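Long-range contact in proline dehydrogenase (Bradyrhizobium japonicum USDA 110, PDB 3HAZ), which probably oxidises proline to glutamate in two steps, through an FAD-dependent proline dehydrogenase and an NAD-dependent 1-pyrroline-5-carboxylate dehydrogenase joined in one chain: residues D328-L342 / L383-A395. Sequence-based numbering, arbitrary orientation.
Sequences DALARAHDRKLMVRL and LLALRPRIFPQFA. With FAD (flavin-adenine dinucleotide), chain C.
Arg-389, which gives up the most surface to this contact, reaches across the end of helix 320-333 and grips the turn that follows it. Its CG stands anti to the backbone N (chi1 -179°) and the chain runs extended to CD, which packs on Ala-331 CB; the bend at chi3 then turns the guanidinium edge toward two acceptors. NH1 donates to Asp-335 OD1 at 3.1 Å, a salt bridge using the anti lone pair of the carboxylate, and to Arg-336 O at 3.2 Å from above the carbonyl plane. Asp-335 is the positive-phi residue of the Schellman motif closing the helix, so the arginine ties this helix end to the start of strand 390-395.

The side chain of Gln-393 lies against strand 338-342, on the face it shares with Met-339 and Arg-341. One water donates to both Gln-393 OE1 (2.9 Å) and Met-339 O (2.7 Å), while Gln-393 NE2 binds Glu-416 and Asn-276, so both ends of the amide have partners. On the other face, Leu-342 sets CB 3.9 Å from Leu-383 CD1, and its CD2 meets the edge of the Phe-394 ring.

Six backbone hydrogen bonds, from Leu-338 N to Arg-389 O through Ala-395 N to Leu-342 O, establish parallel pairing; the axes of the short strand segments are inclined by 25°. These are adjacent strands of the proline dehydrogenase TIM barrel, linked through helices 348-357 and 369-384. Arg-341 NH1 approaches FAD N5 to 3.1 Å and forms a salt bridge with Asp-280, while NH2 is hydrogen-bonded to Ser-237; Ala-395 CB also touches the flavin. Strands 309-314 and 416-420 flank the pair, and helix 369-384 covers Leu-342 and Phe-394.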
loop_
_atom_site.group_PDB
_atom_site.type_symbol
_atom_site.label_atom_id
_atom_site.label_comp_id
_atom_site.label_asym_id
_atom_site.label_seq_id
_atom_site.Cartn_x
_atom_site.Cartn_y
_atom_site.Cartn_z
ATOM N N ASP A 328 39.315 -40.591 -7.069
ATOM C CA ASP A 328 40.087 -41.041 -8.226
ATOM C C ASP A 328 41.574 -41.177 -7.894
ATOM O O ASP A 328 42.209 -42.161 -8.263
ATOM C CB ASP A 328 39.909 -40.098 -9.418
ATOM C CG ASP A 328 40.528 -40.655 -10.692
ATOM O OD1 ASP A 328 40.190 -41.802 -11.060
ATOM O OD2 ASP A 328 41.352 -39.953 -11.318
ATOM N N ALA A 329 42.126 -40.180 -7.208
ATOM C CA ALA A 329 43.531 -40.215 -6.812
ATOM C C ALA A 329 43.796 -41.401 -5.893
ATOM O O ALA A 329 44.839 -42.048 -5.969
ATOM C CB ALA A 329 43.916 -38.921 -6.130
ATOM N N LEU A 330 42.836 -41.670 -5.018
ATOM C CA LEU A 330 42.899 -42.805 -4.115
ATOM C C LEU A 330 42.988 -44.086 -4.943
ATOM O O LEU A 330 43.820 -44.960 -4.685
ATOM C CB LEU A 330 41.635 -42.821 -3.256
ATOM C CG LEU A 330 41.706 -43.206 -1.782
ATOM C CD1 LEU A 330 42.935 -42.610 -1.118
ATOM C CD2 LEU A 330 40.434 -42.741 -1.083
ATOM N N ALA A 331 42.130 -44.182 -5.953
ATOM C CA ALA A 331 42.084 -45.365 -6.802
ATOM C C ALA A 331 43.398 -45.569 -7.558
ATOM O O ALA A 331 43.923 -46.683 -7.616
ATOM C CB ALA A 331 40.906 -45.283 -7.766
ATOM N N ARG A 332 43.933 -44.494 -8.130
ATOM C CA ARG A 332 45.182 -44.594 -8.882
ATOM C C ARG A 332 46.348 -44.926 -7.960
ATOM O O ARG A 332 47.207 -45.732 -8.302
ATOM C CB ARG A 332 45.477 -43.299 -9.649
ATOM C CG ARG A 332 44.375 -42.856 -10.601
ATOM C CD ARG A 332 44.849 -41.730 -11.520
ATOM N NE ARG A 332 45.820 -40.853 -10.863
ATOM C CZ ARG A 332 45.518 -39.703 -10.267
ATOM N NH1 ARG A 332 46.475 -38.982 -9.695
ATOM N NH2 ARG A 332 44.262 -39.273 -10.239
ATOM N N ALA A 333 46.369 -44.305 -6.787
ATOM C CA ALA A 333 47.480 -44.474 -5.855
ATOM C C ALA A 333 47.601 -45.909 -5.351
ATOM O O ALA A 333 48.705 -46.403 -5.107
ATOM C CB ALA A 333 47.343 -43.505 -4.685
ATOM N N HIS A 334 46.467 -46.577 -5.182
ATOM C CA HIS A 334 46.489 -47.958 -4.710
ATOM C C HIS A 334 46.251 -48.938 -5.860
ATOM O O HIS A 334 46.130 -50.144 -5.645
ATOM C CB HIS A 334 45.478 -48.166 -3.575
ATOM C CG HIS A 334 45.747 -47.319 -2.364
ATOM N ND1 HIS A 334 46.850 -47.503 -1.556
ATOM C CD2 HIS A 334 45.056 -46.285 -1.827
ATOM C CE1 HIS A 334 46.829 -46.616 -0.578
ATOM N NE2 HIS A 334 45.751 -45.865 -0.718
ATOM N N ASP A 335 46.204 -48.400 -7.078
ATOM C CA ASP A 335 45.902 -49.171 -8.283
ATOM C C ASP A 335 44.697 -50.093 -8.093
ATOM O O ASP A 335 44.799 -51.310 -8.251
ATOM C CB ASP A 335 47.126 -49.968 -8.751
ATOM C CG ASP A 335 46.929 -50.576 -10.130
ATOM O OD1 ASP A 335 46.074 -50.069 -10.887
ATOM O OD2 ASP A 335 47.624 -51.562 -10.458
ATOM N N ARG A 336 43.557 -49.502 -7.759
ATOM C CA ARG A 336 42.328 -50.259 -7.587
ATOM C C ARG A 336 41.263 -49.776 -8.558
ATOM O O ARG A 336 41.325 -48.655 -9.060
ATOM C CB ARG A 336 41.802 -50.131 -6.150
ATOM C CG ARG A 336 42.829 -50.435 -5.065
ATOM C CD ARG A 336 43.107 -51.931 -4.929
ATOM N NE ARG A 336 44.108 -52.162 -3.890
ATOM C CZ ARG A 336 43.840 -52.182 -2.586
ATOM N NH1 ARG A 336 44.818 -52.375 -1.713
ATOM N NH2 ARG A 336 42.594 -52.011 -2.153
ATOM N N LYS A 337 40.302 -50.650 -8.833
ATOM C CA LYS A 337 39.065 -50.268 -9.492
ATOM C C LYS A 337 38.023 -50.069 -8.405
ATOM O O LYS A 337 37.941 -50.866 -7.465
ATOM C CB LYS A 337 38.596 -51.374 -10.436
ATOM C CG LYS A 337 39.376 -51.490 -11.731
ATOM C CD LYS A 337 38.613 -52.366 -12.717
ATOM C CE LYS A 337 39.129 -52.192 -14.132
ATOM N NZ LYS A 337 38.206 -52.800 -15.128
ATOM N N LEU A 338 37.235 -49.007 -8.525
ATOM C CA LEU A 338 36.204 -48.710 -7.542
ATOM C C LEU A 338 34.848 -48.561 -8.205
ATOM O O LEU A 338 34.746 -48.128 -9.354
ATOM C CB LEU A 338 36.535 -47.422 -6.778
ATOM C CG LEU A 338 37.889 -47.350 -6.066
ATOM C CD1 LEU A 338 38.118 -45.956 -5.490
ATOM C CD2 LEU A 338 37.987 -48.412 -4.982
ATOM N N MET A 339 33.808 -48.935 -7.475
ATOM C CA MET A 339 32.445 -48.660 -7.889
ATOM C C MET A 339 31.943 -47.497 -7.035
ATOM O O MET A 339 31.952 -47.562 -5.802
ATOM C CB MET A 339 31.581 -49.917 -7.746
ATOM C CG MET A 339 32.054 -51.075 -8.643
ATOM S SD MET A 339 31.298 -52.688 -8.316
ATOM C CE MET A 339 29.707 -52.503 -9.140
ATOM N N VAL A 340 31.546 -46.420 -7.701
ATOM C CA VAL A 340 31.258 -45.166 -7.025
ATOM C C VAL A 340 29.825 -44.721 -7.279
ATOM O O VAL A 340 29.431 -44.493 -8.419
ATOM C CB VAL A 340 32.218 -44.072 -7.501
ATOM C CG1 VAL A 340 31.932 -42.767 -6.784
ATOM C CG2 VAL A 340 33.658 -44.519 -7.287
ATOM N N ARG A 341 29.050 -44.609 -6.207
ATOM C CA ARG A 341 27.653 -44.215 -6.306
ATOM C C ARG A 341 27.476 -42.710 -6.208
ATOM O O ARG A 341 27.888 -42.089 -5.227
ATOM C CB ARG A 341 26.820 -44.879 -5.208
ATOM C CG ARG A 341 25.336 -44.547 -5.320
ATOM C CD ARG A 341 24.611 -44.784 -4.008
ATOM N NE ARG A 341 24.654 -46.183 -3.609
ATOM C CZ ARG A 341 24.737 -46.582 -2.347
ATOM N NH1 ARG A 341 24.792 -45.683 -1.369
ATOM N NH2 ARG A 341 24.773 -47.869 -2.065
ATOM N N LEU A 342 26.855 -42.126 -7.225
ATOM C CA LEU A 342 26.535 -40.706 -7.196
ATOM C C LEU A 342 25.067 -40.528 -6.828
ATOM O O LEU A 342 24.184 -41.097 -7.470
ATOM C CB LEU A 342 26.821 -40.051 -8.546
ATOM C CG LEU A 342 26.710 -38.529 -8.581
ATOM C CD1 LEU A 342 27.845 -37.882 -7.765
ATOM C CD2 LEU A 342 26.703 -38.022 -10.024
ATOM N N LEU A 383 32.420 -38.378 -13.613
ATOM C CA LEU A 383 32.601 -39.793 -13.312
ATOM C C LEU A 383 32.677 -40.652 -14.575
ATOM O O LEU A 383 33.460 -41.597 -14.639
ATOM C CB LEU A 383 31.494 -40.301 -12.387
ATOM C CG LEU A 383 31.648 -39.916 -10.917
ATOM C CD1 LEU A 383 30.322 -40.100 -10.179
ATOM C CD2 LEU A 383 32.769 -40.729 -10.258
ATOM N N LEU A 384 31.865 -40.324 -15.574
ATOM C CA LEU A 384 31.848 -41.104 -16.805
ATOM C C LEU A 384 33.217 -41.086 -17.481
ATOM O O LEU A 384 33.638 -42.078 -18.075
ATOM C CB LEU A 384 30.771 -40.594 -17.763
ATOM C CG LEU A 384 29.334 -40.942 -17.375
ATOM C CD1 LEU A 384 28.337 -40.155 -18.210
ATOM C CD2 LEU A 384 29.073 -42.448 -17.488
ATOM N N ALA A 385 33.909 -39.958 -17.380
ATOM C CA ALA A 385 35.217 -39.809 -18.013
ATOM C C ALA A 385 36.317 -40.489 -17.198
ATOM O O ALA A 385 37.467 -40.538 -17.628
ATOM C CB ALA A 385 35.540 -38.332 -18.228
ATOM N N LEU A 386 35.955 -41.011 -16.026
ATOM C CA LEU A 386 36.901 -41.726 -15.169
ATOM C C LEU A 386 36.812 -43.249 -15.356
ATOM O O LEU A 386 37.566 -44.007 -14.742
ATOM C CB LEU A 386 36.714 -41.331 -13.693
ATOM C CG LEU A 386 37.052 -39.874 -13.338
ATOM C CD1 LEU A 386 36.760 -39.560 -11.868
ATOM C CD2 LEU A 386 38.502 -39.549 -13.681
ATOM N N ARG A 387 35.879 -43.692 -16.198
ATOM C CA ARG A 387 35.860 -45.077 -16.650
ATOM C C ARG A 387 37.166 -45.339 -17.407
ATOM O O ARG A 387 37.689 -44.435 -18.059
ATOM C CB ARG A 387 34.657 -45.322 -17.566
ATOM C CG ARG A 387 33.301 -45.140 -16.887
ATOM C CD ARG A 387 32.164 -45.311 -17.880
ATOM N NE ARG A 387 32.132 -44.228 -18.862
ATOM C CZ ARG A 387 31.337 -44.205 -19.928
ATOM N NH1 ARG A 387 30.510 -45.214 -20.163
ATOM N NH2 ARG A 387 31.372 -43.174 -20.765
ATOM N N PRO A 388 37.691 -46.575 -17.345
ATOM C CA PRO A 388 37.110 -47.774 -16.728
ATOM C C PRO A 388 37.533 -48.020 -15.283
ATOM O O PRO A 388 36.991 -48.929 -14.656
ATOM C CB PRO A 388 37.676 -48.919 -17.589
ATOM C CG PRO A 388 38.658 -48.274 -18.566
ATOM C CD PRO A 388 38.932 -46.900 -18.065
ATOM N N ARG A 389 38.496 -47.264 -14.768
ATOM C CA ARG A 389 38.947 -47.482 -13.399
ATOM C C ARG A 389 37.789 -47.285 -12.425
ATOM O O ARG A 389 37.592 -48.079 -11.505
ATOM C CB ARG A 389 40.104 -46.547 -13.041
ATOM C CG ARG A 389 40.631 -46.761 -11.632
ATOM C CD ARG A 389 41.880 -45.937 -11.352
ATOM N NE ARG A 389 42.973 -46.249 -12.272
ATOM C CZ ARG A 389 43.794 -47.289 -12.150
ATOM N NH1 ARG A 389 43.648 -48.145 -11.145
ATOM N NH2 ARG A 389 44.761 -47.478 -13.040
ATOM N N ILE A 390 37.033 -46.213 -12.631
ATOM C CA ILE A 390 35.849 -45.937 -11.828
ATOM C C ILE A 390 34.605 -46.458 -12.549
ATOM O O ILE A 390 34.375 -46.138 -13.717
ATOM C CB ILE A 390 35.681 -44.420 -11.560
ATOM C CG1 ILE A 390 36.924 -43.839 -10.881
ATOM C CG2 ILE A 390 34.427 -44.149 -10.728
ATOM C CD1 ILE A 390 37.244 -44.464 -9.528
ATOM N N PHE A 391 33.818 -47.271 -11.853
ATOM C CA PHE A 391 32.530 -47.725 -12.364
ATOM C C PHE A 391 31.434 -46.914 -11.671
ATOM O O PHE A 391 31.118 -47.161 -10.507
ATOM C CB PHE A 391 32.353 -49.225 -12.098
ATOM C CG PHE A 391 31.046 -49.789 -12.603
ATOM C CD1 PHE A 391 30.953 -50.323 -13.887
ATOM C CD2 PHE A 391 29.919 -49.813 -11.782
ATOM C CE1 PHE A 391 29.754 -50.854 -14.354
ATOM C CE2 PHE A 391 28.708 -50.341 -12.241
ATOM C CZ PHE A 391 28.625 -50.861 -13.529
ATOM N N PRO A 392 30.869 -45.924 -12.380
ATOM C CA PRO A 392 29.873 -45.027 -11.784
ATOM C C PRO A 392 28.517 -45.702 -11.632
ATOM O O PRO A 392 28.124 -46.508 -12.476
ATOM C CB PRO A 392 29.770 -43.873 -12.796
ATOM C CG PRO A 392 30.927 -44.049 -13.744
ATOM C CD PRO A 392 31.214 -45.527 -13.755
ATOM N N GLN A 393 27.823 -45.367 -10.551
ATOM C CA GLN A 393 26.491 -45.880 -10.273
ATOM C C GLN A 393 25.609 -44.683 -9.950
ATOM O O GLN A 393 25.790 -44.028 -8.927
ATOM C CB GLN A 393 26.521 -46.830 -9.076
ATOM C CG GLN A 393 27.610 -47.904 -9.148
ATOM C CD GLN A 393 27.871 -48.554 -7.797
ATOM O OE1 GLN A 393 28.386 -47.919 -6.876
ATOM N NE2 GLN A 393 27.510 -49.822 -7.674
ATOM N N PHE A 394 24.663 -44.388 -10.828
ATOM C CA PHE A 394 23.859 -43.188 -10.677
ATOM C C PHE A 394 22.536 -43.547 -10.027
ATOM O O PHE A 394 21.641 -44.078 -10.673
ATOM C CB PHE A 394 23.661 -42.510 -12.036
ATOM C CG PHE A 394 24.956 -42.202 -12.739
ATOM C CD1 PHE A 394 25.766 -41.161 -12.305
ATOM C CD2 PHE A 394 25.381 -42.971 -13.812
ATOM C CE1 PHE A 394 26.970 -40.885 -12.936
ATOM C CE2 PHE A 394 26.579 -42.699 -14.450
ATOM C CZ PHE A 394 27.375 -41.652 -14.011
ATOM N N ALA A 395 22.445 -43.288 -8.730
ATOM C CA ALA A 395 21.234 -43.554 -7.977
ATOM C C ALA A 395 20.323 -42.337 -8.052
ATOM O O ALA A 395 20.665 -41.265 -7.555
ATOM C CB ALA A 395 21.579 -43.881 -6.522
HETATM P PA FAD C . 14.874 -35.552 -7.101
HETATM O O1A FAD C . 13.302 -35.229 -6.795
HETATM O O2A FAD C . 15.261 -35.215 -8.470
HETATM O O5B FAD C . 15.790 -34.674 -6.084
HETATM C C5B FAD C . 15.507 -34.748 -4.716
HETATM C C4B FAD C . 16.647 -34.105 -3.917
HETATM O O4B FAD C . 17.294 -32.815 -4.424
HETATM C C3B FAD C . 16.948 -34.287 -2.555
HETATM O O3B FAD C . 16.930 -35.601 -2.024
HETATM C C2B FAD C . 18.108 -33.356 -2.309
HETATM O O2B FAD C . 19.397 -33.937 -2.241
HETATM C C1B FAD C . 17.950 -32.261 -3.303
HETATM N N9A FAD C . 17.202 -31.082 -2.906
HETATM C C8A FAD C . 15.855 -30.985 -2.569
HETATM N N7A FAD C . 15.585 -29.668 -2.315
HETATM C C5A FAD C . 16.784 -28.941 -2.503
HETATM C C6A FAD C . 17.115 -27.480 -2.373
HETATM N N6A FAD C . 16.093 -26.519 -1.978
HETATM N N1A FAD C . 18.334 -27.051 -2.620
HETATM C C2A FAD C . 19.340 -27.956 -3.015
HETATM N N3A FAD C . 19.021 -29.360 -3.137
HETATM C C4A FAD C . 17.749 -29.805 -2.881
HETATM N N1 FAD C . 21.855 -39.974 -0.129
HETATM C C2 FAD C . 22.849 -39.712 0.782
HETATM O O2 FAD C . 22.935 -38.462 1.355
HETATM N N3 FAD C . 23.761 -40.755 1.165
HETATM C C4 FAD C . 23.644 -42.004 0.623
HETATM O O4 FAD C . 24.574 -43.001 0.946
HETATM C C4X FAD C . 22.608 -42.279 -0.334
HETATM N N5 FAD C . 22.473 -43.639 -0.942
HETATM C C5X FAD C . 21.442 -43.892 -1.879
HETATM C C6 FAD C . 21.306 -45.232 -2.469
HETATM C C7 FAD C . 20.279 -45.480 -3.408
HETATM C C7M FAD C . 20.135 -46.876 -3.994
HETATM C C8 FAD C . 19.347 -44.398 -3.802
HETATM C C8M FAD C . 18.217 -44.641 -4.817
HETATM C C9 FAD C . 19.480 -43.119 -3.236
HETATM C C9A FAD C . 20.542 -42.853 -2.249
HETATM N N10 FAD C . 20.686 -41.522 -1.654
HETATM C C10 FAD C . 21.741 -41.273 -0.698
HETATM C "C1'" FAD C . 19.888 -40.347 -2.129
HETATM C "C2'" FAD C . 18.571 -40.058 -1.363
HETATM O "O2'" FAD C . 18.201 -41.190 -0.584
HETATM C "C3'" FAD C . 17.487 -39.642 -2.371
HETATM O "O3'" FAD C . 16.979 -40.790 -3.041
HETATM C "C4'" FAD C . 18.008 -38.618 -3.443
HETATM O "O4'" FAD C . 18.741 -37.535 -2.983
HETATM C "C5'" FAD C . 16.887 -38.182 -4.423
HETATM O "O5'" FAD C . 17.389 -37.735 -5.672
HETATM P P FAD C . 16.437 -37.970 -7.010
HETATM O O1P FAD C . 17.272 -37.497 -8.374
HETATM O O2P FAD C . 16.018 -39.374 -7.076
HETATM O O3P FAD C . 15.061 -37.128 -6.754
HETATM O O HOH W 1 29.943 -48.852 -4.580
#